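Local coordinates for protein putative SnoaL-like polyketide cyclase (Shewanella denitrificans, PDB 3LZA) that is of unconfirmed function but has a SnoaL-like, NTF2-type fold and probably acts as a polyketide cyclase, at residues Q11-Y16 with T111-D116; E62-F67 with Y87-P92; K101-A106 with D136-Q141. All blocks are in the same frame, centred on the assembly; numbering follows the deposited sequence. Where two conformers were deposited one is given.

Interaction 1. Residues Q11-Y16 with T111-D116; sequences QLALGY and TTLKFD
Apolar helix-on-sheet packing joins Leu12, Ala13 and Tyr16 of the N-terminal helix 8-21 to Leu113 and Phe115 near the end of strand 102-115. The two axes run 9.6 Å apart at closest approach, at 115° to each other, and four of the five touching residues are buried. Leu113 and Phe115, two apart on the strand, both send their side chains to the helix side of the sheet.

The Phe115 ring slots in under the helix. In one of its two conformers Leu12 lies over a face of this ring, with CD1 4.1 Å from Phe115 CG, while the far end of the ring reaches the helix backbone: Phe115 CZ stands 4.0 Å from Ala13 CA. Tyr16 CB comes up at the edge of the same ring. Phe115 CG is turned anti to its own carbonyl carbon (chi1 -61°), which sends the ring out toward the helix.

Next to it, the two methyls of Leu113 lie along the CD1-CE1 bond of Tyr16 and meet the ring obliquely, Leu113 CD1 3.6 Å from Tyr16 CD1 and Leu113 CD2 3.6 Å from Tyr16 CE1. Leu113 CD1 also meets Ala13 CB at 3.9 Å; the CA atoms of Ala13 and Leu113 are 6.8 Å apart, the nearest of the contact. With Tyr16 CG opposite the backbone N (chi1 176°), the ring runs out across the strand direction, past Leu113, and its hydroxyl is hydrogen-bonded to Gln125 and Tyr32. Strand 122-129, the sheet neighbour of 102-115, adds Leu122 against Tyr16. A helix laid across the curved sheet, with Tyr16 and Phe115 filling the interface from either side, is in keeping with the alpha+beta cone of the NTF2-like fold.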
# COMPACT_ATOMS: atom_id res chain seq x y z
N GLN A 11 5.61 -14.60 -9.03
CA GLN A 11 6.92 -14.88 -9.66
C GLN A 11 7.27 -13.80 -10.70
O GLN A 11 8.45 -13.35 -10.77
CB GLN A 11 6.90 -16.26 -10.30
CG GLN A 11 6.77 -17.37 -9.29
CD GLN A 11 6.77 -18.74 -9.95
OE1 GLN A 11 7.35 -18.92 -11.02
NE2 GLN A 11 6.13 -19.72 -9.31
N LEU A 12 6.25 -13.31 -11.41
CA LEU A 12 6.42 -12.14 -12.33
C LEU A 12 6.92 -10.94 -11.58
O LEU A 12 7.85 -10.26 -12.01
CB LEU A 12 5.10 -11.73 -13.00
CG LEU A 12 4.77 -12.32 -14.36
CD1 LEU A 12 3.47 -11.69 -14.89
CD2 LEU A 12 5.94 -12.10 -15.32
N ALA A 13 6.28 -10.64 -10.44
CA ALA A 13 6.66 -9.48 -9.62
C ALA A 13 8.07 -9.58 -9.06
O ALA A 13 8.80 -8.57 -9.01
CB ALA A 13 5.68 -9.26 -8.50
N LEU A 14 8.47 -10.77 -8.63
CA LEU A 14 9.85 -10.94 -8.10
C LEU A 14 10.92 -10.78 -9.18
O LEU A 14 12.01 -10.23 -8.91
CB LEU A 14 10.02 -12.29 -7.37
CG LEU A 14 9.33 -12.41 -5.99
CD1 LEU A 14 9.54 -13.80 -5.37
CD2 LEU A 14 9.76 -11.30 -5.01
N GLY A 15 10.58 -11.22 -10.39
CA GLY A 15 11.47 -11.10 -11.57
C GLY A 15 11.71 -9.65 -11.92
O GLY A 15 12.82 -9.25 -12.27
N TYR A 16 10.63 -8.88 -11.82
CA TYR A 16 10.65 -7.44 -12.07
C TYR A 16 11.47 -6.73 -11.03
O TYR A 16 12.38 -5.99 -11.37
CB TYR A 16 9.19 -6.93 -12.09
CG TYR A 16 9.06 -5.44 -12.24
CD1 TYR A 16 9.11 -4.63 -11.14
CD2 TYR A 16 8.92 -4.84 -13.50
CE1 TYR A 16 9.00 -3.28 -11.25
CE2 TYR A 16 8.81 -3.47 -13.63
CZ TYR A 16 8.87 -2.68 -12.52
OH TYR A 16 8.75 -1.30 -12.61
N THR A 111 4.92 -1.29 -2.28
CA THR A 111 4.93 -1.24 -3.76
C THR A 111 3.83 -2.17 -4.31
O THR A 111 3.76 -3.36 -3.93
CB THR A 111 6.40 -1.63 -4.29
OG1 THR A 111 7.30 -0.61 -3.85
CG2 THR A 111 6.45 -1.72 -5.82
N THR A 112 2.97 -1.66 -5.21
CA THR A 112 2.08 -2.53 -5.99
C THR A 112 2.53 -2.57 -7.45
O THR A 112 3.02 -1.57 -7.98
CB THR A 112 0.57 -2.08 -5.91
OG1 THR A 112 0.37 -0.84 -6.60
CG2 THR A 112 0.17 -1.91 -4.43
N LEU A 113 2.39 -3.75 -8.06
CA LEU A 113 2.62 -3.97 -9.45
C LEU A 113 1.36 -4.58 -10.05
O LEU A 113 0.82 -5.53 -9.53
CB LEU A 113 3.86 -4.87 -9.65
CG LEU A 113 5.19 -4.40 -9.05
CD1 LEU A 113 6.26 -5.50 -9.16
CD2 LEU A 113 5.71 -3.11 -9.72
N LYS A 114 0.89 -3.99 -11.14
CA LYS A 114 -0.21 -4.54 -11.88
C LYS A 114 0.24 -4.85 -13.29
O LYS A 114 0.57 -3.94 -14.06
CB LYS A 114 -1.40 -3.56 -11.88
CG LYS A 114 -2.60 -4.08 -12.71
CD LYS A 114 -3.81 -3.21 -12.57
CE LYS A 114 -3.61 -1.83 -13.13
NZ LYS A 114 -4.91 -1.08 -13.17
N PHE A 115 0.24 -6.15 -13.63
CA PHE A 115 0.63 -6.63 -14.94
C PHE A 115 -0.59 -6.91 -15.79
O PHE A 115 -1.68 -7.14 -15.26
CB PHE A 115 1.45 -7.93 -14.80
CG PHE A 115 2.70 -7.74 -14.01
CD1 PHE A 115 3.87 -7.29 -14.63
CD2 PHE A 115 2.71 -7.97 -12.65
CE1 PHE A 115 5.03 -7.08 -13.90
CE2 PHE A 115 3.88 -7.76 -11.91
CZ PHE A 115 5.03 -7.31 -12.53
N ASP A 116 -0.44 -6.81 -17.10
CA ASP A 116 -1.45 -7.25 -18.03
C ASP A 116 -1.27 -8.77 -18.13
O ASP A 116 -0.18 -9.24 -18.51
CB ASP A 116 -1.25 -6.52 -19.37
CG ASP A 116 -2.16 -7.04 -20.48
OD1 ASP A 116 -2.66 -8.17 -20.39
OD2 ASP A 116 -2.34 -6.32 -21.49

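Interaction 2. Residues E62-F67 with Y87-P92; sequences EGVLEF and YHLRGP
Gly63 to Phe67 lead into strand 66-77 and run antiparallel to strand 80-93, its hairpin partner, meeting it through a classic beta bulge: Leu65 and Glu66 both face Arg90. Three backbone hydrogen bonds hold the pairing. Arg90 O accepts two of them, from Leu65 N at 2.8 Å and from Glu66 N at 3.1 Å, both in the carbonyl plane; Arg90 N returns one to Glu66 O. Weaker CA-H...O contacts follow, from Leu89 to Glu66 O and from Phe67 to His88 O.

Among the polar side chains, Glu66 and Arg90 lie side by side and point the same way, CB against CB. Their charged ends do not touch, however: the guanidinium is salt-bridged to Asp104 of the neighbouring strand. Glu66 OE1 comes to the edge of the imidazole in one of the two His88 conformers, a contact to a ring carbon, 3.2 Å from His88 CE1, while His88 NE2 is taken up by the same Asp104.

On the face of Phe67 and Leu89 the packing is apolar. From the preceding loop Val64 CG1, set anti to its backbone N (chi1 161°), crosses to Leu89 CG at 4.1 Å. Phe67 and Tyr87 run alongside each other with planes only 22° apart, yet slid so far that the rings barely overlap, and Tyr87 is stacked on Phe69 besides. The touching atoms are Phe67 CE1 and Tyr87 CD2, 3.7 Å apart, the phenylalanine carbon arriving at the edge of the tyrosine ring.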
# COMPACT_ATOMS: atom_id res chain seq x y z
N GLU A 62 22.77 5.73 -10.82
CA GLU A 62 24.15 5.78 -11.31
C GLU A 62 25.08 5.84 -10.11
O GLU A 62 24.94 6.72 -9.26
CB GLU A 62 24.35 7.01 -12.22
CG GLU A 62 25.46 6.86 -13.28
CD GLU A 62 26.82 7.26 -12.75
OE1 GLU A 62 26.86 7.83 -11.64
OE2 GLU A 62 27.83 7.02 -13.44
N GLY A 63 26.00 4.87 -10.01
CA GLY A 63 27.00 4.87 -8.96
C GLY A 63 26.57 4.25 -7.65
O GLY A 63 27.36 4.20 -6.73
N VAL A 64 25.31 3.78 -7.57
CA VAL A 64 24.78 3.24 -6.31
C VAL A 64 25.55 1.93 -6.04
O VAL A 64 25.91 1.22 -6.98
CB VAL A 64 23.26 3.05 -6.39
CG1 VAL A 64 22.73 2.04 -5.30
CG2 VAL A 64 22.53 4.39 -6.31
N LEU A 65 25.86 1.66 -4.77
CA LEU A 65 26.68 0.50 -4.36
C LEU A 65 25.80 -0.67 -3.98
O LEU A 65 26.07 -1.84 -4.37
CB LEU A 65 27.59 0.86 -3.19
CG LEU A 65 28.63 1.92 -3.49
CD1 LEU A 65 29.26 2.41 -2.20
CD2 LEU A 65 29.70 1.46 -4.49
N GLU A 66 24.70 -0.37 -3.27
CA GLU A 66 23.74 -1.39 -2.84
C GLU A 66 22.33 -0.86 -3.00
O GLU A 66 22.05 0.31 -2.73
CB GLU A 66 23.98 -1.78 -1.38
CG GLU A 66 25.32 -2.37 -1.12
CD GLU A 66 25.60 -2.55 0.37
OE1 GLU A 66 24.71 -2.36 1.23
OE2 GLU A 66 26.73 -2.86 0.67
N PHE A 67 21.43 -1.72 -3.47
CA PHE A 67 20.01 -1.38 -3.63
C PHE A 67 19.26 -2.69 -3.55
O PHE A 67 19.52 -3.60 -4.34
CB PHE A 67 19.73 -0.74 -5.01
CG PHE A 67 18.32 -0.31 -5.19
CD1 PHE A 67 17.61 0.31 -4.16
CD2 PHE A 67 17.71 -0.44 -6.42
CE1 PHE A 67 16.27 0.73 -4.36
CE2 PHE A 67 16.37 -0.06 -6.61
CZ PHE A 67 15.66 0.51 -5.58
N TYR A 87 13.20 -0.62 1.50
CA TYR A 87 14.23 -0.47 0.50
C TYR A 87 15.52 -0.01 1.18
O TYR A 87 15.54 1.03 1.86
CB TYR A 87 13.77 0.60 -0.49
CG TYR A 87 12.75 0.12 -1.50
CD1 TYR A 87 11.38 0.15 -1.22
CD2 TYR A 87 13.15 -0.32 -2.77
CE1 TYR A 87 10.45 -0.27 -2.16
CE2 TYR A 87 12.21 -0.77 -3.72
CZ TYR A 87 10.86 -0.70 -3.41
OH TYR A 87 9.93 -1.11 -4.35
N HIS A 88 16.62 -0.74 1.02
CA HIS A 88 17.89 -0.21 1.49
C HIS A 88 18.72 0.28 0.30
O HIS A 88 18.74 -0.32 -0.79
CB HIS A 88 18.63 -1.24 2.32
CG HIS A 88 20.05 -0.87 2.56
ND1 HIS A 88 21.06 -1.18 1.68
CD2 HIS A 88 20.61 -0.09 3.52
CE1 HIS A 88 22.20 -0.68 2.13
NE2 HIS A 88 21.95 -0.03 3.24
N LEU A 89 19.35 1.43 0.48
CA LEU A 89 20.17 2.01 -0.55
C LEU A 89 21.50 2.49 0.08
O LEU A 89 21.53 3.14 1.17
CB LEU A 89 19.44 3.12 -1.30
CG LEU A 89 20.21 3.64 -2.52
CD1 LEU A 89 19.23 4.16 -3.59
CD2 LEU A 89 21.29 4.71 -2.15
N ARG A 90 22.61 2.12 -0.55
CA ARG A 90 23.93 2.64 -0.16
C ARG A 90 24.62 3.22 -1.36
O ARG A 90 24.72 2.57 -2.37
CB ARG A 90 24.79 1.55 0.45
CG ARG A 90 26.15 2.07 1.01
CD ARG A 90 27.00 0.93 1.57
NE ARG A 90 28.27 1.44 2.11
CZ ARG A 90 28.40 2.14 3.24
NH1 ARG A 90 27.36 2.43 4.02
NH2 ARG A 90 29.59 2.55 3.61
N GLY A 91 25.06 4.49 -1.26
CA GLY A 91 25.72 5.11 -2.38
C GLY A 91 26.24 6.52 -2.15
O GLY A 91 26.00 7.12 -1.10
N PRO A 92 26.97 7.06 -3.13
CA PRO A 92 27.36 8.47 -3.06
C PRO A 92 26.16 9.36 -2.77
O PRO A 92 25.04 9.11 -3.27
CB PRO A 92 27.95 8.74 -4.44
CG PRO A 92 28.43 7.39 -4.88
CD PRO A 92 27.42 6.44 -4.38

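Interaction 3. Residues K101-A106 with D136-Q141; sequences KIIDIA and DQLQSQ
Strand 102-106 runs past the C-terminal end of the chain, helix 131-139 and the residues after it, its backbone nearest at Ile105 and Gln137, whose CA atoms are 6.5 Å apart, and at Ile103 and Gln141. Two glutamines four residues apart present their amides to the strand. Gln137 uses both ends of its amide on Ala106: OE1 takes the backbone N-H of Ala106 at 2.8 Å, on a lone pair, and NE2 gives a bond to Ala106 O at 2.8 Å. Gln141 does the same on Asp104, with OE1 3.0 Å from Asp104 N and NE2 2.9 Å from Asp104 O. The Gln141 pair is less flat, NE2 approaching from above the carbonyl plane, 40° out of it. In both glutamines CG stands anti to the carbonyl carbon; the extended chain beyond it (chi2 170° in Gln137) carries the Gln137 amide out to N and O of Ala106, and that of Gln141 to N and O of Asp104.

Side-chain amides thus occupy backbone hydrogen-bonding positions along one edge of the strand, while its other edge pairs with strand 80-93; in this NTF2-like sheet the C-terminal segment takes the edge of 102-106 that faces away from strand 80-93. Beside the paired amide bonds lies a small apolar patch: Leu138 CD2 touches Ile103 CG2 at 3.8 Å and Ile105 CG2 at 3.9 Å. Phe96 also touches Leu138.

Two waters fill in around the amides. One joins Ile102 O to Gln141 OE1; the other bonds Asp104 O, with a weak link to Gln137 OE1. At the chain terminus the carboxylate of Gln141 is engaged as well, its O by Lys98 and its OXT in a salt bridge, weak as a hydrogen bond, with Lys101 NZ at 3.0 Å.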
# COMPACT_ATOMS: atom_id res chain seq x y z
N LYS A 101 30.24 11.97 0.79
CA LYS A 101 29.86 10.92 1.75
C LYS A 101 29.14 9.79 1.03
O LYS A 101 28.53 10.00 -0.00
CB LYS A 101 28.91 11.46 2.82
CG LYS A 101 29.46 12.56 3.72
CD LYS A 101 28.34 13.17 4.59
CE LYS A 101 28.91 14.05 5.72
NZ LYS A 101 27.95 15.13 6.13
N ILE A 102 29.25 8.59 1.60
CA ILE A 102 28.49 7.44 1.18
C ILE A 102 27.33 7.36 2.18
O ILE A 102 27.55 7.17 3.40
CB ILE A 102 29.34 6.15 1.25
CG1 ILE A 102 30.60 6.29 0.40
CG2 ILE A 102 28.46 4.91 0.87
CD1 ILE A 102 30.25 6.32 -1.15
N ILE A 103 26.11 7.52 1.70
CA ILE A 103 24.94 7.49 2.57
C ILE A 103 24.43 6.07 2.64
O ILE A 103 24.73 5.27 1.77
CB ILE A 103 23.82 8.50 2.20
CG1 ILE A 103 23.34 8.38 0.77
CG2 ILE A 103 24.33 9.93 2.40
CD1 ILE A 103 22.37 7.23 0.52
N ASP A 104 23.69 5.77 3.69
CA ASP A 104 23.11 4.44 3.86
C ASP A 104 21.71 4.61 4.50
O ASP A 104 21.59 5.12 5.62
CB ASP A 104 24.06 3.63 4.78
CG ASP A 104 23.85 2.08 4.67
OD1 ASP A 104 22.85 1.57 5.22
OD2 ASP A 104 24.70 1.37 4.09
N ILE A 105 20.67 4.16 3.81
CA ILE A 105 19.30 4.42 4.26
C ILE A 105 18.45 3.16 4.12
O ILE A 105 18.74 2.29 3.29
CB ILE A 105 18.63 5.59 3.50
CG1 ILE A 105 18.71 5.37 1.98
CG2 ILE A 105 19.25 6.92 3.96
CD1 ILE A 105 18.24 6.55 1.07
N ALA A 106 17.43 3.04 4.98
CA ALA A 106 16.53 1.88 4.98
C ALA A 106 15.16 2.50 5.09
O ALA A 106 14.82 3.00 6.16
CB ALA A 106 16.80 0.95 6.16
N ASP A 136 14.91 11.64 8.29
CA ASP A 136 15.46 11.49 9.64
C ASP A 136 16.86 10.83 9.60
O ASP A 136 17.78 11.23 10.32
CB ASP A 136 14.55 10.62 10.52
CG ASP A 136 13.21 11.30 10.89
OD1 ASP A 136 13.08 12.55 10.85
OD2 ASP A 136 12.28 10.55 11.25
N GLN A 137 16.97 9.76 8.85
CA GLN A 137 18.26 9.05 8.69
C GLN A 137 19.34 9.93 8.04
O GLN A 137 20.47 10.02 8.54
CB GLN A 137 18.06 7.74 7.89
CG GLN A 137 17.38 6.58 8.63
CD GLN A 137 17.02 5.43 7.72
OE1 GLN A 137 17.71 5.18 6.74
NE2 GLN A 137 15.93 4.71 8.03
N LEU A 138 19.00 10.58 6.94
CA LEU A 138 19.93 11.51 6.30
C LEU A 138 20.38 12.69 7.17
O LEU A 138 21.54 13.11 7.07
CB LEU A 138 19.37 12.01 4.95
CG LEU A 138 19.27 11.02 3.80
CD1 LEU A 138 18.59 11.59 2.62
CD2 LEU A 138 20.68 10.54 3.38
N GLN A 139 19.51 13.22 8.05
CA GLN A 139 19.91 14.32 8.97
C GLN A 139 21.07 13.93 9.90
O GLN A 139 21.84 14.79 10.29
CB GLN A 139 18.74 14.80 9.83
CG GLN A 139 17.71 15.60 9.09
CD GLN A 139 16.45 15.84 9.92
OE1 GLN A 139 16.52 16.07 11.13
NE2 GLN A 139 15.30 15.75 9.27
N SER A 140 21.14 12.65 10.27
CA SER A 140 22.22 12.12 11.13
C SER A 140 23.51 11.79 10.37
O SER A 140 24.55 11.52 11.00
CB SER A 140 21.74 10.88 11.91
OG SER A 140 21.49 9.72 11.10
N GLN A 141 23.47 11.83 9.04
CA GLN A 141 24.63 11.52 8.22
C GLN A 141 25.27 12.78 7.62
O GLN A 141 24.74 13.90 7.72
CB GLN A 141 24.26 10.51 7.13
CG GLN A 141 23.75 9.18 7.69
CD GLN A 141 23.29 8.22 6.61
OE1 GLN A 141 24.03 7.95 5.66
NE2 GLN A 141 22.08 7.71 6.75
OXT GLN A 141 26.36 12.70 7.04
O HOH W 1 26.69 8.14 5.87
O HOH W 2 20.60 4.56 8.23

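In the fold
Interaction 1 is the core contact: carbon against carbon, on strand 102-115 near its C-terminal end. Interactions 2 and 3 sit on the other side of the chain's centre, partly buried, and rely on hydrogen bonds: backbone to backbone in interaction 2, glutamine amide to backbone in interaction 3. Strand 102-115 serves both interaction 1 and interaction 3, though these stay about 12 Å apart at their nearest atoms. Interactions 2 and 3 touch through neighbouring strands, joined by side chains of strand 80-93 on Asp104 and by Gly91 O, which meets Ile103 N at 2.8 Å. Interactions 1 and 2 touch through the probable hydrogen bond between the Thr111 and Tyr87 hydroxyls.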